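Local atomic coordinates of proteasome accessory factor B/C (PafBC) (Paenarthrobacter aurescens, PDB entry 6SJ9), a protein that probably regulates transcription in the bacterial DNA damage response, combining winged helix-turn-helix segments with WYL domains. Residues 24-32 and 39-49; 425-435 and 465-476. All coordinates share one frame; numbering follows the deposited sequence.

Contact 1 (24-32 with 39-49) and contact 2 (425-435 with 465-476) lie on the same side of the chain's centre, their own centres 25 Å apart and their nearest atoms about 7 Å apart without touching. Helix 2-17 is their common neighbour: Tyr32, Met45 and Asp49 of contact 1 rest on it, as do Thr466 and Arg474 of contact 2. Near the end of that helix sits the potassium ion bound by Leu16, Thr18, Ile81, Lys83 and Ser85, about 11 Å from the side chain of Leu27 and about 13 Å from that of Thr466. Contact 1 is a peripheral helix pair; contact 2 is buried much nearer the centre.

Contact 1 (24-32 and 39-49); sequences RAVLREKVY and DVAFGRMFERD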
loop_
_atom_site.group_PDB
_atom_site.type_symbol
_atom_site.label_atom_id
_atom_site.label_comp_id
_atom_site.label_asym_id
_atom_site.label_seq_id
_atom_site.Cartn_x
_atom_site.Cartn_y
_atom_site.Cartn_z
ATOM N N ARG A 24 18.792 -8.973 36.095
ATOM C CA ARG A 24 19.681 -8.059 35.377
ATOM C C ARG A 24 20.899 -8.764 34.794
ATOM O O ARG A 24 21.369 -8.385 33.710
ATOM C CB ARG A 24 20.191 -6.951 36.299
ATOM C CG ARG A 24 21.048 -5.959 35.534
ATOM C CD ARG A 24 21.895 -5.072 36.426
ATOM N NE ARG A 24 21.175 -3.972 37.035
ATOM C CZ ARG A 24 21.770 -3.043 37.769
ATOM N NH1 ARG A 24 23.080 -3.107 37.966
ATOM N NH2 ARG A 24 21.062 -2.051 38.287
ATOM N N ALA A 25 21.416 -9.783 35.493
ATOM C CA ALA A 25 22.591 -10.500 35.011
ATOM C C ALA A 25 22.324 -11.178 33.674
ATOM O O ALA A 25 23.175 -11.157 32.778
ATOM C CB ALA A 25 23.042 -11.523 36.055
ATOM N N VAL A 26 21.156 -11.799 33.522
ATOM C CA VAL A 26 20.840 -12.457 32.257
ATOM C C VAL A 26 20.659 -11.421 31.144
ATOM O O VAL A 26 21.110 -11.627 30.007
ATOM C CB VAL A 26 19.599 -13.355 32.421
ATOM C CG1 VAL A 26 19.229 -13.978 31.100
ATOM C CG2 VAL A 26 19.851 -14.430 33.475
ATOM N N LEU A 27 19.981 -10.301 31.441
ATOM C CA LEU A 27 19.782 -9.269 30.426
ATOM C C LEU A 27 21.105 -8.721 29.922
ATOM O O LEU A 27 21.246 -8.425 28.731
ATOM C CB LEU A 27 18.926 -8.127 30.967
ATOM C CG LEU A 27 17.462 -8.452 31.208
ATOM C CD1 LEU A 27 16.681 -7.197 31.618
ATOM C CD2 LEU A 27 16.906 -9.045 29.939
ATOM N N ARG A 28 22.088 -8.579 30.810
ATOM C CA ARG A 28 23.370 -8.032 30.378
ATOM C C ARG A 28 24.002 -8.917 29.313
ATOM O O ARG A 28 24.463 -8.425 28.276
ATOM C CB ARG A 28 24.331 -7.878 31.551
ATOM C CG ARG A 28 25.690 -7.371 31.092
ATOM C CD ARG A 28 26.696 -7.248 32.226
ATOM N NE ARG A 28 27.996 -6.784 31.737
ATOM C CZ ARG A 28 29.075 -6.624 32.500
ATOM N NH1 ARG A 28 29.022 -6.908 33.794
ATOM N NH2 ARG A 28 30.209 -6.194 31.964
ATOM N N GLU A 29 23.985 -10.238 29.533
ATOM C CA GLU A 29 24.588 -11.174 28.590
ATOM C C GLU A 29 23.807 -11.235 27.285
ATOM O O GLU A 29 24.402 -11.247 26.199
ATOM C CB GLU A 29 24.613 -12.560 29.231
ATOM C CG GLU A 29 25.399 -12.643 30.536
ATOM C CD GLU A 29 25.188 -13.972 31.256
ATOM O OE1 GLU A 29 25.742 -14.147 32.363
ATOM O OE2 GLU A 29 24.456 -14.836 30.722
ATOM N N LYS A 30 22.473 -11.232 27.374
ATOM C CA LYS A 30 21.627 -11.439 26.201
ATOM C C LYS A 30 21.552 -10.206 25.306
ATOM O O LYS A 30 21.527 -10.332 24.074
ATOM C CB LYS A 30 20.219 -11.848 26.624
ATOM C CG LYS A 30 20.093 -13.263 27.116
ATOM C CD LYS A 30 18.646 -13.554 27.455
ATOM C CE LYS A 30 17.721 -13.183 26.306
ATOM N NZ LYS A 30 16.306 -13.521 26.621
ATOM N N VAL A 31 21.499 -9.015 25.897
ATOM C CA VAL A 31 21.252 -7.789 25.158
ATOM C C VAL A 31 22.473 -6.883 25.137
ATOM O O VAL A 31 22.797 -6.300 24.099
ATOM C CB VAL A 31 20.033 -7.046 25.748
ATOM C CG1 VAL A 31 19.639 -5.850 24.874
ATOM C CG2 VAL A 31 18.864 -8.011 25.930
ATOM N N TYR A 32 23.153 -6.756 26.276
ATOM C CA TYR A 32 24.232 -5.797 26.465
ATOM C C TYR A 32 25.611 -6.448 26.394
ATOM O O TYR A 32 26.525 -6.064 27.139
ATOM C CB TYR A 32 24.053 -5.070 27.797
ATOM C CG TYR A 32 22.773 -4.264 27.925
ATOM C CD1 TYR A 32 21.571 -4.869 28.278
ATOM C CD2 TYR A 32 22.778 -2.888 27.730
ATOM C CE1 TYR A 32 20.414 -4.134 28.406
ATOM C CE2 TYR A 32 21.620 -2.146 27.856
ATOM C CZ TYR A 32 20.444 -2.771 28.196
ATOM O OH TYR A 32 19.305 -2.026 28.329
ATOM N N ASP A 39 29.433 -3.394 35.447
ATOM C CA ASP A 39 28.096 -3.150 35.986
ATOM C C ASP A 39 27.759 -1.661 36.109
ATOM O O ASP A 39 26.585 -1.281 36.034
ATOM C CB ASP A 39 27.974 -3.855 37.342
ATOM C CG ASP A 39 26.587 -3.735 37.951
ATOM O OD1 ASP A 39 25.674 -4.468 37.509
ATOM O OD2 ASP A 39 26.412 -2.910 38.875
ATOM N N VAL A 40 28.766 -0.809 36.291
ATOM C CA VAL A 40 28.518 0.608 36.549
ATOM C C VAL A 40 27.932 1.312 35.329
ATOM O O VAL A 40 26.884 1.964 35.416
ATOM C CB VAL A 40 29.813 1.279 37.034
ATOM C CG1 VAL A 40 30.006 0.988 38.503
ATOM C CG2 VAL A 40 31.001 0.735 36.257
ATOM N N ALA A 41 28.604 1.209 34.180
ATOM C CA ALA A 41 28.165 1.931 32.985
ATOM C C ALA A 41 26.939 1.274 32.370
ATOM O O ALA A 41 26.014 1.958 31.910
ATOM C CB ALA A 41 29.299 1.997 31.966
ATOM N N PHE A 42 26.941 -0.055 32.332
ATOM C CA PHE A 42 25.788 -0.806 31.854
ATOM C C PHE A 42 24.557 -0.510 32.705
ATOM O O PHE A 42 23.463 -0.281 32.168
ATOM C CB PHE A 42 26.148 -2.298 31.843
ATOM C CG PHE A 42 25.003 -3.205 32.149
ATOM C CD1 PHE A 42 24.070 -3.531 31.171
ATOM C CD2 PHE A 42 24.876 -3.766 33.411
ATOM C CE1 PHE A 42 23.018 -4.364 31.465
ATOM C CE2 PHE A 42 23.831 -4.611 33.708
ATOM C CZ PHE A 42 22.902 -4.914 32.741
ATOM N N GLY A 43 24.722 -0.482 34.033
ATOM C CA GLY A 43 23.582 -0.244 34.900
ATOM C C GLY A 43 22.849 1.043 34.581
ATOM O O GLY A 43 21.618 1.089 34.620
ATOM N N ARG A 44 23.581 2.112 34.265
ATOM C CA ARG A 44 22.860 3.331 33.907
ATOM C C ARG A 44 22.302 3.267 32.489
ATOM O O ARG A 44 21.203 3.768 32.229
ATOM C CB ARG A 44 23.713 4.588 34.119
ATOM C CG ARG A 44 25.228 4.492 34.041
ATOM C CD ARG A 44 25.812 5.896 34.380
ATOM N NE ARG A 44 27.246 5.983 34.130
ATOM C CZ ARG A 44 28.182 5.824 35.061
ATOM N NH1 ARG A 44 27.848 5.572 36.324
ATOM N NH2 ARG A 44 29.463 5.913 34.726
HETATM N N MSE A 45 23.028 2.664 31.558
HETATM C CA MSE A 45 22.499 2.530 30.202
HETATM C C MSE A 45 21.251 1.630 30.185
HETATM O O MSE A 45 20.344 1.817 29.379
HETATM C CB MSE A 45 23.572 1.981 29.268
HETATM C CG MSE A 45 23.181 1.934 27.791
HETATM SE SE MSE A 45 24.192 0.510 26.883
HETATM C CE MSE A 45 25.864 0.639 27.935
ATOM N N PHE A 46 21.233 0.643 31.082
ATOM C CA PHE A 46 20.034 -0.157 31.292
ATOM C C PHE A 46 18.890 0.704 31.818
ATOM O O PHE A 46 17.770 0.656 31.291
ATOM C CB PHE A 46 20.348 -1.294 32.254
ATOM C CG PHE A 46 19.178 -2.183 32.544
ATOM C CD1 PHE A 46 18.589 -2.927 31.534
ATOM C CD2 PHE A 46 18.683 -2.295 33.834
ATOM C CE1 PHE A 46 17.514 -3.755 31.802
ATOM C CE2 PHE A 46 17.615 -3.125 34.115
ATOM C CZ PHE A 46 17.028 -3.858 33.094
ATOM N N GLU A 47 19.166 1.523 32.845
ATOM C CA GLU A 47 18.154 2.430 33.384
ATOM C C GLU A 47 17.654 3.394 32.316
ATOM O O GLU A 47 16.461 3.705 32.271
ATOM C CB GLU A 47 18.731 3.227 34.557
ATOM C CG GLU A 47 18.991 2.444 35.855
ATOM C CD GLU A 47 17.748 1.824 36.489
ATOM O OE1 GLU A 47 17.855 0.686 36.989
ATOM O OE2 GLU A 47 16.665 2.451 36.465
ATOM N N ARG A 48 18.546 3.875 31.438
ATOM C CA ARG A 48 18.112 4.756 30.344
ATOM C C ARG A 48 17.213 4.024 29.349
ATOM O O ARG A 48 16.227 4.589 28.847
ATOM C CB ARG A 48 19.314 5.336 29.604
ATOM C CG ARG A 48 20.121 6.365 30.366
ATOM C CD ARG A 48 20.946 7.173 29.367
ATOM N NE ARG A 48 21.853 6.335 28.589
ATOM C CZ ARG A 48 23.070 5.987 28.999
ATOM N NH1 ARG A 48 23.521 6.412 30.173
ATOM N NH2 ARG A 48 23.839 5.222 28.244
ATOM N N ASP A 49 17.521 2.755 29.069
ATOM C CA ASP A 49 16.694 2.019 28.126
ATOM C C ASP A 49 15.322 1.746 28.712
ATOM O O ASP A 49 14.321 1.863 28.008
ATOM C CB ASP A 49 17.384 0.721 27.760
ATOM C CG ASP A 49 18.606 0.928 26.908
ATOM O OD1 ASP A 49 18.769 2.009 26.301
ATOM O OD2 ASP A 49 19.410 -0.009 26.838
#
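Tyr32, Phe42 and Phe46 form an aromatic cluster where helix 24-31 meets helix 39-49 almost perpendicularly (89°), the axes 11.6 Å apart, a pairing consistent with the helix-turn-helix of an N-terminal winged domain. The edge of Phe42 is directed at the face of Tyr32 in a T-shaped pair, the ring centroids 5.0 Å apart and the planes at 74°. Over one face of Phe42 lies the aliphatic part of Arg28, whose CB makes a CH-pi contact 3.9 Å from the ring centroid, while Arg24 CD comes obliquely to within 3.4 Å of Phe42 CE2.

Phe46 meets the tyrosine obliquely and takes Leu27 CD1 at 3.5 Å from its CE1; beyond the pair, the ring of Tyr79 joins it edge-to-face. Met45, a selenomethionine, puts its SE in the plane of the Tyr32 ring, at its edge, a Met-aromatic contact. Tyr32 OH lies at the edge of the Phe46 ring and donates to the anti lone pair of Asp49 OD2, 2.5 Å away, with ring and carboxylate nearly coplanar. Arg7 of helix 2-17 makes a salt bridge to the same oxygen.

At the other end Arg24 is a knob among Asp39, Phe42, Gly43 and Phe46. Its chain bends at the third torsion (chi3 -79°) and carries NH1 to Asp39 OD1, a salt bridge of 3.0 Å; OD1 lies in the guanidinium plane and is met on its syn side, in a clearly bent bond. Gly43 CA sits over one guanidinium face, and the buried NE has no polar partner.

Two unlike polar ends thus flank an apolar centre: the bridge to poorly ordered Asp39 is probably the softer, whereas Asp49 OD2, shared by Tyr32 and Arg7, joins residue 32 and helix 2-17 to helix 39-55, its charge likely stabilised there.

Contact 2 (425-435 and 465-476); sequences FSEEEAAALLT and LTGAAGEAARLA
Leu434 is a knob among Thr466, Ala469, Ala473 and Ala476, at the heart of the apolar packing between helix 427-435 and the bent segment 465-476. A chi1 of -81° sets its CG beside the backbone N, over Leu465 CB; from there CD1 lies 3.7 Å from the CB of both Ala469 and Ala473, and CD2 lies 3.8 Å from Thr466 OG1, a hydroxyl bonded within its own helix to Thr462 O. Ala430 points toward the partner, its CB 3.6 Å from Ala469 N and also against the methyl of Ala468; these small residues allow the axes of 427-435 and 465-469 to come within 8.1 Å, at 139°. Leu465 CD1 packs beside it, touching Leu433 CD1 at 3.9 Å and making a CH-pi contact over one face of Phe425. Farther on, Ala431 and Ala476 meet methyl to methyl.

No hydrogen bond crosses directly, and polar groups mostly close on their own segment. Ser426 and Glu429 form a capping box at the start of helix 427-435, while Thr435 OG1 donates back to Ala431 O. Arg87 bridges the two sides from outside, with NH1 bonded to the carbonyls of Phe425 and Ala468.

Glu427 works chiefly through its extended chain: CG approaches Ala469 O at 3.6 Å and OE2 the methyl of Ala472 at 3.4 Å. An alanine here is likely to take away the chain lying on Ala472 and on the Arg87 side chain, loosening that edge.

Between helices 457-469 and 472-476 a type II' turn from Ala469 to Ala472, with Gly470 at positive phi, reverses the chain, so that 472-476 runs at 28° to helix 427-435: an alanine-rich helical packing that joins helix 427-441, within the PafC helix-turn-helix range, to the turn 469-472.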
loop_
_atom_site.group_PDB
_atom_site.type_symbol
_atom_site.label_atom_id
_atom_site.label_comp_id
_atom_site.label_asym_id
_atom_site.label_seq_id
_atom_site.Cartn_x
_atom_site.Cartn_y
_atom_site.Cartn_z
ATOM N N PHE A 425 -3.306 -5.020 16.543
ATOM C CA PHE A 425 -2.758 -5.777 15.437
ATOM C C PHE A 425 -2.607 -7.214 15.884
ATOM O O PHE A 425 -2.117 -7.473 16.980
ATOM C CB PHE A 425 -1.398 -5.240 14.980
ATOM C CG PHE A 425 -1.448 -3.854 14.388
ATOM C CD1 PHE A 425 -1.805 -3.654 13.063
ATOM C CD2 PHE A 425 -1.126 -2.759 15.150
ATOM C CE1 PHE A 425 -1.838 -2.352 12.495
ATOM C CE2 PHE A 425 -1.148 -1.468 14.609
ATOM C CZ PHE A 425 -1.496 -1.265 13.287
ATOM N N SER A 426 -2.971 -8.145 15.019
ATOM C CA SER A 426 -2.565 -9.520 15.251
ATOM C C SER A 426 -1.054 -9.674 14.996
ATOM O O SER A 426 -0.381 -8.794 14.422
ATOM C CB SER A 426 -3.329 -10.451 14.313
ATOM O OG SER A 426 -3.059 -10.094 12.937
ATOM N N GLU A 427 -0.537 -10.843 15.378
ATOM C CA GLU A 427 0.855 -11.153 15.118
ATOM C C GLU A 427 1.170 -11.024 13.630
ATOM O O GLU A 427 2.155 -10.383 13.248
ATOM C CB GLU A 427 1.182 -12.550 15.648
ATOM C CG GLU A 427 2.648 -12.931 15.434
ATOM C CD GLU A 427 3.031 -14.255 16.071
ATOM O OE1 GLU A 427 2.251 -14.794 16.858
ATOM O OE2 GLU A 427 4.120 -14.767 15.786
ATOM N N GLU A 428 0.287 -11.553 12.774
ATOM C CA GLU A 428 0.528 -11.578 11.332
ATOM C C GLU A 428 0.507 -10.181 10.729
ATOM O O GLU A 428 1.344 -9.859 9.883
ATOM C CB GLU A 428 -0.508 -12.478 10.656
ATOM C CG GLU A 428 -0.364 -14.000 10.981
ATOM C CD GLU A 428 -0.798 -14.430 12.424
ATOM O OE1 GLU A 428 -1.426 -13.633 13.175
ATOM O OE2 GLU A 428 -0.488 -15.598 12.801
ATOM N N GLU A 429 -0.473 -9.365 11.120
ATOM C CA GLU A 429 -0.560 -7.979 10.648
ATOM C C GLU A 429 0.640 -7.137 11.087
ATOM O O GLU A 429 1.154 -6.335 10.305
ATOM C CB GLU A 429 -1.856 -7.326 11.165
ATOM C CG GLU A 429 -3.142 -7.926 10.544
ATOM C CD GLU A 429 -4.420 -7.660 11.389
ATOM O OE1 GLU A 429 -4.340 -7.164 12.556
ATOM O OE2 GLU A 429 -5.511 -7.916 10.833
ATOM N N ALA A 430 1.076 -7.293 12.342
ATOM C CA ALA A 430 2.250 -6.570 12.828
ATOM C C ALA A 430 3.509 -7.005 12.076
ATOM O O ALA A 430 4.317 -6.162 11.679
ATOM C CB ALA A 430 2.429 -6.793 14.332
ATOM N N ALA A 431 3.676 -8.317 11.854
ATOM C CA ALA A 431 4.844 -8.798 11.132
ATOM C C ALA A 431 4.850 -8.271 9.709
ATOM O O ALA A 431 5.901 -7.849 9.203
ATOM C CB ALA A 431 4.906 -10.336 11.104
ATOM N N ALA A 432 3.694 -8.295 9.043
ATOM C CA ALA A 432 3.638 -7.796 7.660
ATOM C C ALA A 432 4.074 -6.345 7.600
ATOM O O ALA A 432 4.893 -5.952 6.759
ATOM C CB ALA A 432 2.219 -7.943 7.092
ATOM N N LEU A 433 3.535 -5.533 8.516
ATOM C CA LEU A 433 3.855 -4.119 8.554
ATOM C C LEU A 433 5.334 -3.883 8.894
ATOM O O LEU A 433 5.959 -2.969 8.335
ATOM C CB LEU A 433 2.930 -3.423 9.561
ATOM C CG LEU A 433 1.449 -3.313 9.148
ATOM C CD1 LEU A 433 0.650 -2.945 10.349
ATOM C CD2 LEU A 433 1.310 -2.270 8.101
ATOM N N LEU A 434 5.905 -4.691 9.799
ATOM C CA LEU A 434 7.325 -4.570 10.131
ATOM C C LEU A 434 8.197 -4.817 8.927
ATOM O O LEU A 434 9.303 -4.292 8.836
ATOM C CB LEU A 434 7.734 -5.558 11.216
ATOM C CG LEU A 434 7.370 -5.030 12.584
ATOM C CD1 LEU A 434 7.455 -6.131 13.634
ATOM C CD2 LEU A 434 8.347 -3.858 12.897
ATOM N N THR A 435 7.751 -5.669 8.026
ATOM C CA THR A 435 8.533 -5.863 6.823
ATOM C C THR A 435 8.591 -4.588 6.002
ATOM O O THR A 435 9.658 -4.218 5.496
ATOM C CB THR A 435 7.960 -7.015 6.024
ATOM O OG1 THR A 435 8.044 -8.171 6.865
ATOM C CG2 THR A 435 8.826 -7.242 4.768
ATOM N N LEU A 465 5.314 -1.525 16.794
ATOM C CA LEU A 465 4.838 -2.697 16.066
ATOM C C LEU A 465 5.653 -3.936 16.412
ATOM O O LEU A 465 5.134 -5.053 16.303
ATOM C CB LEU A 465 4.871 -2.468 14.561
ATOM C CG LEU A 465 3.627 -1.852 13.918
ATOM C CD1 LEU A 465 2.571 -2.913 13.798
ATOM C CD2 LEU A 465 3.106 -0.761 14.807
ATOM N N THR A 466 6.928 -3.756 16.804
ATOM C CA THR A 466 7.734 -4.883 17.266
ATOM C C THR A 466 7.102 -5.529 18.498
ATOM O O THR A 466 7.064 -6.757 18.615
ATOM C CB THR A 466 9.157 -4.420 17.597
ATOM O OG1 THR A 466 9.822 -3.970 16.410
ATOM C CG2 THR A 466 10.003 -5.549 18.234
ATOM N N GLY A 467 6.591 -4.716 19.416
ATOM C CA GLY A 467 5.912 -5.254 20.577
ATOM C C GLY A 467 4.645 -5.991 20.198
ATOM O O GLY A 467 4.255 -6.939 20.874
ATOM N N ALA A 468 4.018 -5.600 19.082
ATOM C CA ALA A 468 2.806 -6.266 18.657
ATOM C C ALA A 468 3.094 -7.542 17.891
ATOM O O ALA A 468 2.265 -8.448 17.895
ATOM C CB ALA A 468 1.971 -5.288 17.826
ATOM N N ALA A 469 4.272 -7.672 17.312
ATOM C CA ALA A 469 4.604 -8.908 16.644
ATOM C C ALA A 469 5.214 -9.929 17.581
ATOM O O ALA A 469 5.200 -11.113 17.256
ATOM C CB ALA A 469 5.566 -8.679 15.480
ATOM N N GLY A 470 5.777 -9.496 18.709
ATOM C CA GLY A 470 6.580 -10.392 19.539
ATOM C C GLY A 470 7.802 -10.942 18.805
ATOM O O GLY A 470 8.341 -10.340 17.869
ATOM N N GLU A 471 8.201 -12.159 19.183
ATOM C CA GLU A 471 9.448 -12.735 18.662
ATOM C C GLU A 471 9.450 -12.839 17.133
ATOM O O GLU A 471 10.524 -12.811 16.529
ATOM C CB GLU A 471 9.671 -14.117 19.320
ATOM C CG GLU A 471 10.997 -14.865 19.015
ATOM C CD GLU A 471 12.288 -14.117 19.360
ATOM O OE1 GLU A 471 12.284 -13.166 20.175
ATOM O OE2 GLU A 471 13.328 -14.504 18.782
ATOM N N ALA A 472 8.278 -12.911 16.494
ATOM C CA ALA A 472 8.190 -12.872 15.039
ATOM C C ALA A 472 8.791 -11.588 14.455
ATOM O O ALA A 472 9.153 -11.565 13.276
ATOM C CB ALA A 472 6.732 -12.990 14.606
ATOM N N ALA A 473 8.914 -10.530 15.255
ATOM C CA ALA A 473 9.546 -9.303 14.786
ATOM C C ALA A 473 11.000 -9.527 14.400
ATOM O O ALA A 473 11.550 -8.778 13.588
ATOM C CB ALA A 473 9.482 -8.224 15.871
ATOM N N ARG A 474 11.671 -10.482 15.032
ATOM C CA ARG A 474 13.108 -10.620 14.784
ATOM C C ARG A 474 13.374 -10.955 13.325
ATOM O O ARG A 474 14.251 -10.361 12.693
ATOM C CB ARG A 474 13.731 -11.661 15.717
ATOM C CG ARG A 474 15.239 -11.393 15.895
ATOM C CD ARG A 474 15.910 -12.342 16.901
ATOM N NE ARG A 474 15.191 -12.431 18.169
ATOM C CZ ARG A 474 15.384 -11.620 19.209
ATOM N NH1 ARG A 474 16.284 -10.645 19.153
ATOM N NH2 ARG A 474 14.669 -11.790 20.313
ATOM N N LEU A 475 12.642 -11.912 12.761
ATOM C CA LEU A 475 12.802 -12.176 11.326
ATOM C C LEU A 475 12.161 -11.077 10.489
ATOM O O LEU A 475 12.739 -10.616 9.491
ATOM C CB LEU A 475 12.211 -13.523 10.939
ATOM C CG LEU A 475 12.992 -14.669 11.578
ATOM C CD1 LEU A 475 12.465 -15.998 11.084
ATOM C CD2 LEU A 475 14.470 -14.511 11.261
ATOM N N ALA A 476 10.937 -10.675 10.853
ATOM C CA ALA A 476 10.170 -9.778 10.001
ATOM C C ALA A 476 10.754 -8.362 9.992
ATOM O O ALA A 476 10.681 -7.684 8.974
ATOM C CB ALA A 476 8.695 -9.793 10.440
#